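Local coordinates for protein GH86A beta-porphyranase (Bacteroides plebeius, PDB 4AW7) that cleaves the sulfated red-algal polysaccharide porphyran at beta-1,4 linkages between D-galactose and L-galactose-6-sulfate, releasing mostly disaccharides, at residues Ser245-Val250 / Arg544-Met550; Val24-Arg30 / Glu371-Ile375. All coordinates share one frame; numbering follows the deposited sequence.

In the fold
Interaction 1 joins the catalytic part to the C-terminal sheet, and interaction 2 joins two beta sheets. Along the chain the segments alternate: 24-30, 245-250, 371-375, 544-550. Interaction 1 sets the start of helix 245-262, after strand 225-233 of the parallel catalytic sheet, against strand 546-555. Interaction 2 pairs both arms of an N-terminal corner with strand 371-377: strand 21-25 in the same mixed sheet, strand 29-32 in the five-stranded C-terminal one. That five-stranded sheet has 29-32 and 546-555 outermost, so both contacts reach it. Their centres lie about 30 Å apart and their nearest atoms about 11 Å. The sheet is thus tied at 546-555 to a helix of the catalytic part and at 29-32 to strand 371-377.

Interaction 1. Residues Ser245-Val250 / Arg544-Met550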
# COMPACT_ATOMS: atom_id res chain seq x y z
N SER A 245 -11.39 -3.56 3.91
CA SER A 245 -10.99 -4.27 5.13
C SER A 245 -10.00 -5.39 4.90
O SER A 245 -9.20 -5.68 5.77
CB SER A 245 -12.21 -4.80 5.88
OG SER A 245 -12.70 -6.02 5.35
N ASN A 246 -10.02 -6.06 3.74
CA ASN A 246 -9.07 -7.15 3.53
C ASN A 246 -7.63 -6.63 3.46
O ASN A 246 -6.77 -7.13 4.17
CB ASN A 246 -9.40 -7.94 2.26
CG ASN A 246 -8.36 -8.94 1.90
OD1 ASN A 246 -7.51 -8.66 1.05
ND2 ASN A 246 -8.36 -10.09 2.58
N SER A 247 -7.38 -5.60 2.63
CA SER A 247 -6.03 -5.06 2.56
C SER A 247 -5.60 -4.53 3.91
O SER A 247 -4.41 -4.58 4.25
CB SER A 247 -5.92 -3.98 1.47
OG SER A 247 -6.75 -2.86 1.69
N GLU A 248 -6.53 -3.93 4.66
CA GLU A 248 -6.19 -3.45 5.99
C GLU A 248 -5.69 -4.57 6.90
O GLU A 248 -4.72 -4.42 7.62
CB GLU A 248 -7.38 -2.71 6.62
CG GLU A 248 -7.87 -1.46 5.86
CD GLU A 248 -7.06 -0.18 6.02
OE1 GLU A 248 -6.06 -0.16 6.76
OE2 GLU A 248 -7.51 0.81 5.38
N ALA A 249 -6.37 -5.72 6.87
CA ALA A 249 -5.95 -6.91 7.63
C ALA A 249 -4.64 -7.48 7.12
O ALA A 249 -3.83 -7.95 7.90
CB ALA A 249 -7.02 -8.01 7.62
N VAL A 250 -4.46 -7.52 5.80
CA VAL A 250 -3.24 -8.04 5.20
C VAL A 250 -2.02 -7.28 5.73
O VAL A 250 -1.02 -7.89 6.14
CB VAL A 250 -3.33 -7.97 3.66
CG1 VAL A 250 -1.95 -8.10 3.01
CG2 VAL A 250 -4.29 -9.06 3.14
N ARG A 544 -16.49 -14.68 -1.00
CA ARG A 544 -15.29 -15.36 -0.55
C ARG A 544 -15.79 -16.47 0.38
O ARG A 544 -16.79 -16.34 1.05
CB ARG A 544 -14.32 -14.34 0.13
CG ARG A 544 -13.58 -13.39 -0.87
CD ARG A 544 -12.84 -12.19 -0.23
NE ARG A 544 -12.08 -12.66 0.91
CZ ARG A 544 -10.80 -13.05 0.91
NH1 ARG A 544 -10.04 -12.97 -0.17
NH2 ARG A 544 -10.30 -13.53 2.02
N ASN A 545 -15.08 -17.55 0.45
CA ASN A 545 -15.36 -18.58 1.41
C ASN A 545 -14.85 -18.21 2.80
O ASN A 545 -15.48 -18.57 3.83
CB ASN A 545 -14.66 -19.85 0.89
CG ASN A 545 -14.72 -21.01 1.86
OD1 ASN A 545 -15.79 -21.42 2.28
ND2 ASN A 545 -13.55 -21.55 2.21
N ILE A 546 -13.72 -17.48 2.86
CA ILE A 546 -13.15 -17.03 4.12
C ILE A 546 -13.20 -15.53 4.14
O ILE A 546 -12.68 -14.87 3.23
CB ILE A 546 -11.68 -17.49 4.32
CG1 ILE A 546 -11.54 -19.01 4.08
CG2 ILE A 546 -11.20 -17.03 5.70
CD1 ILE A 546 -10.11 -19.44 3.75
N PHE A 547 -13.80 -14.99 5.19
CA PHE A 547 -13.70 -13.56 5.46
C PHE A 547 -12.35 -13.31 6.10
O PHE A 547 -12.00 -13.92 7.08
CB PHE A 547 -14.76 -13.10 6.45
CG PHE A 547 -14.66 -11.62 6.82
CD1 PHE A 547 -15.22 -10.68 6.02
CD2 PHE A 547 -13.94 -11.22 7.93
CE1 PHE A 547 -15.11 -9.33 6.33
CE2 PHE A 547 -13.85 -9.85 8.26
CZ PHE A 547 -14.43 -8.94 7.45
N PHE A 548 -11.56 -12.41 5.51
CA PHE A 548 -10.33 -11.94 6.14
C PHE A 548 -10.32 -10.43 6.05
O PHE A 548 -10.24 -9.87 4.96
CB PHE A 548 -9.08 -12.54 5.51
CG PHE A 548 -7.82 -12.14 6.22
CD1 PHE A 548 -7.66 -12.35 7.58
CD2 PHE A 548 -6.76 -11.56 5.53
CE1 PHE A 548 -6.54 -11.97 8.24
CE2 PHE A 548 -5.57 -11.20 6.19
CZ PHE A 548 -5.46 -11.42 7.54
N GLY A 549 -10.51 -9.79 7.20
CA GLY A 549 -10.70 -8.35 7.20
C GLY A 549 -10.47 -7.75 8.57
O GLY A 549 -10.65 -8.43 9.59
N MET A 550 -10.12 -6.47 8.57
CA MET A 550 -9.98 -5.66 9.75
C MET A 550 -11.27 -4.86 9.95
O MET A 550 -11.71 -4.16 9.04
CB MET A 550 -8.78 -4.73 9.55
CG MET A 550 -8.40 -3.88 10.79
SD MET A 550 -9.50 -2.48 11.20
CE MET A 550 -9.29 -1.44 9.74
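N246 sends CG away from its own backbone N (chi1 172°), which carries the amide out to the carbonyl of F548. F548 takes the same kind of first torsion, which swings its ring so that one face is turned to the A249 methyl. From N246, ND2 gives a hydrogen bond to O of F548 at 3.0 Å. The acceptor lies close to the amide plane, and the amide and the F548 ring are turned 75° against each other. R242 holds the other end of this amide, at OD1, so its flip is fixed.

The methyl of A249 sits over that face of the F548 ring, displaced toward the rim. This is a CH-pi contact, with CB 3.9 Å from the ring centroid. CG2 of V250 meets CE2 of F548 at 3.9 Å. Two residues on from F548, CB of M550 packs against CB of E248 at 3.8 Å. The carboxylate of E248 leads away to R307 and R508.

The backbones also meet directly. N of M550 bonds to O of S245 at 3.1 Å, and N of A249, one helical turn on, bonds to the same oxygen from the opposite face of its carbonyl plane. At G549, which has no side chain, the backbones lie close. Its CA is 4.2 Å from CA of N246 and makes a CA-H...O contact of 3.4 Å with O of S245.

Strand 546-555 of the C-terminal sheet thereby lies across the first turn of helix 245-262, at 75°. Two direct hydrogen bonds satisfy buried backbone groups of the strand, and the helical bond at S245 is kept intact.

Interaction 2. Residues Val24-Arg30 / Glu371-Ile375; sequences VDYNTRR and ERVDI
V24 and I375 lie side by side at the apolar centre, pointing the same way. CG2 of V24 meets CD1 of I375 at 3.3 Å, tighter than normal van der Waals contact. CG1 of V24 also reaches CG2 of V373, and I395 of strand 392-399 packs on both V24 and I375.

The backbones pair antiparallel. N of D25 bonds to O of D374 at 2.8 Å. The chain then turns a corner through a type I turn from D25 to T28, where OD1 of D25 accepts from N of N27 in an Asx turn. Beyond the corner the chain enters a second sheet, yet strand 371-377 still pairs with it. N of D374 bonds to O of T28, and N of R30 to O of R372, both at 2.9 Å.

Further out, R30 runs extended past D374, its CD 3.6 Å from OD1. A water links NH1 of R30 to O of V373, while E586 and E306 bind the guanidinium and R504 takes the D374 carboxylate. At the polar edge R29 bends at chi3 (53°), which brings NH1 to OE2 of E371 in a 2.8 Å salt bridge. OE2 is met syn but out of plane, guanidinium and carboxylate planes 70° apart.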
# COMPACT_ATOMS: atom_id res chain seq x y z
N VAL A 24 -14.10 18.12 9.60
CA VAL A 24 -12.74 18.58 9.34
C VAL A 24 -12.44 19.71 10.31
O VAL A 24 -13.25 20.62 10.46
CB VAL A 24 -12.56 19.11 7.89
CG1 VAL A 24 -11.13 19.54 7.60
CG2 VAL A 24 -13.03 18.08 6.86
N ASP A 25 -11.28 19.68 10.96
CA ASP A 25 -10.83 20.78 11.81
C ASP A 25 -9.50 21.26 11.28
O ASP A 25 -8.45 20.71 11.63
CB ASP A 25 -10.74 20.37 13.25
CG ASP A 25 -10.38 21.52 14.16
OD1 ASP A 25 -10.18 22.65 13.65
OD2 ASP A 25 -10.23 21.22 15.35
N TYR A 26 -9.53 22.28 10.43
CA TYR A 26 -8.32 22.80 9.85
C TYR A 26 -7.48 23.62 10.82
O TYR A 26 -6.39 24.08 10.45
CB TYR A 26 -8.58 23.55 8.52
CG TYR A 26 -9.57 24.69 8.66
CD1 TYR A 26 -9.18 25.94 9.19
CD2 TYR A 26 -10.90 24.55 8.28
CE1 TYR A 26 -10.09 26.98 9.33
CE2 TYR A 26 -11.82 25.57 8.43
CZ TYR A 26 -11.41 26.79 8.95
OH TYR A 26 -12.35 27.81 9.08
N ASN A 27 -7.97 23.82 12.04
CA ASN A 27 -7.18 24.44 13.10
C ASN A 27 -6.47 23.44 13.99
O ASN A 27 -5.76 23.83 14.90
CB ASN A 27 -8.08 25.35 13.97
CG ASN A 27 -8.66 26.49 13.17
OD1 ASN A 27 -9.85 26.50 12.90
ND2 ASN A 27 -7.80 27.36 12.67
N THR A 28 -6.60 22.15 13.69
CA THR A 28 -5.86 21.11 14.43
C THR A 28 -4.98 20.37 13.45
O THR A 28 -5.48 19.75 12.51
CB THR A 28 -6.84 20.17 15.13
OG1 THR A 28 -7.59 20.92 16.10
CG2 THR A 28 -6.10 19.04 15.86
N ARG A 29 -3.67 20.46 13.66
CA ARG A 29 -2.73 19.72 12.85
C ARG A 29 -2.74 18.25 13.28
O ARG A 29 -2.75 17.97 14.47
CB ARG A 29 -1.34 20.33 13.01
CG ARG A 29 -0.25 19.62 12.24
CD ARG A 29 0.98 20.44 12.09
NE ARG A 29 1.49 20.96 13.37
CZ ARG A 29 2.73 21.38 13.57
NH1 ARG A 29 3.63 21.33 12.59
NH2 ARG A 29 3.08 21.77 14.79
N ARG A 30 -2.68 17.32 12.34
CA ARG A 30 -2.70 15.90 12.64
C ARG A 30 -1.37 15.27 12.25
O ARG A 30 -0.81 15.57 11.18
CB ARG A 30 -3.90 15.21 11.97
CG ARG A 30 -3.99 13.70 12.21
CD ARG A 30 -5.41 13.20 11.99
NE ARG A 30 -5.49 11.75 12.14
CZ ARG A 30 -5.33 10.88 11.15
NH1 ARG A 30 -5.07 11.27 9.90
NH2 ARG A 30 -5.40 9.58 11.44
N GLU A 371 0.34 19.83 5.45
CA GLU A 371 0.21 19.14 6.73
C GLU A 371 -1.17 18.56 6.86
O GLU A 371 -2.18 19.21 6.59
CB GLU A 371 0.49 20.09 7.87
CG GLU A 371 1.99 20.46 7.95
CD GLU A 371 2.31 21.47 9.01
OE1 GLU A 371 1.70 22.54 8.98
OE2 GLU A 371 3.21 21.20 9.83
N ARG A 372 -1.25 17.33 7.31
CA ARG A 372 -2.52 16.75 7.66
C ARG A 372 -3.21 17.63 8.70
O ARG A 372 -2.56 18.15 9.60
CB ARG A 372 -2.32 15.35 8.24
CG ARG A 372 -1.96 14.32 7.23
CD ARG A 372 -1.43 13.07 7.90
NE ARG A 372 -1.25 11.96 6.94
CZ ARG A 372 -0.23 11.84 6.11
NH1 ARG A 372 0.80 12.69 6.09
NH2 ARG A 372 -0.22 10.84 5.25
N VAL A 373 -4.53 17.72 8.56
CA VAL A 373 -5.36 18.33 9.59
C VAL A 373 -6.39 17.33 10.07
O VAL A 373 -6.62 16.30 9.43
CB VAL A 373 -6.02 19.66 9.16
CG1 VAL A 373 -4.89 20.68 8.79
CG2 VAL A 373 -6.99 19.44 7.99
N ASP A 374 -7.01 17.61 11.22
CA ASP A 374 -7.88 16.60 11.78
C ASP A 374 -9.11 16.39 10.92
O ASP A 374 -9.72 17.35 10.46
CB ASP A 374 -8.25 16.89 13.23
CG ASP A 374 -8.73 15.67 13.95
OD1 ASP A 374 -8.31 14.56 13.60
OD2 ASP A 374 -9.57 15.78 14.84
N ILE A 375 -9.50 15.14 10.75
CA ILE A 375 -10.69 14.80 9.98
C ILE A 375 -11.17 13.48 10.49
O ILE A 375 -10.37 12.65 10.84
CB ILE A 375 -10.46 14.88 8.36
CG1 ILE A 375 -11.80 14.71 7.62
CG2 ILE A 375 -9.36 13.97 7.85
CD1 ILE A 375 -11.76 15.09 6.11
O HOH W 1 -5.35 13.90 8.73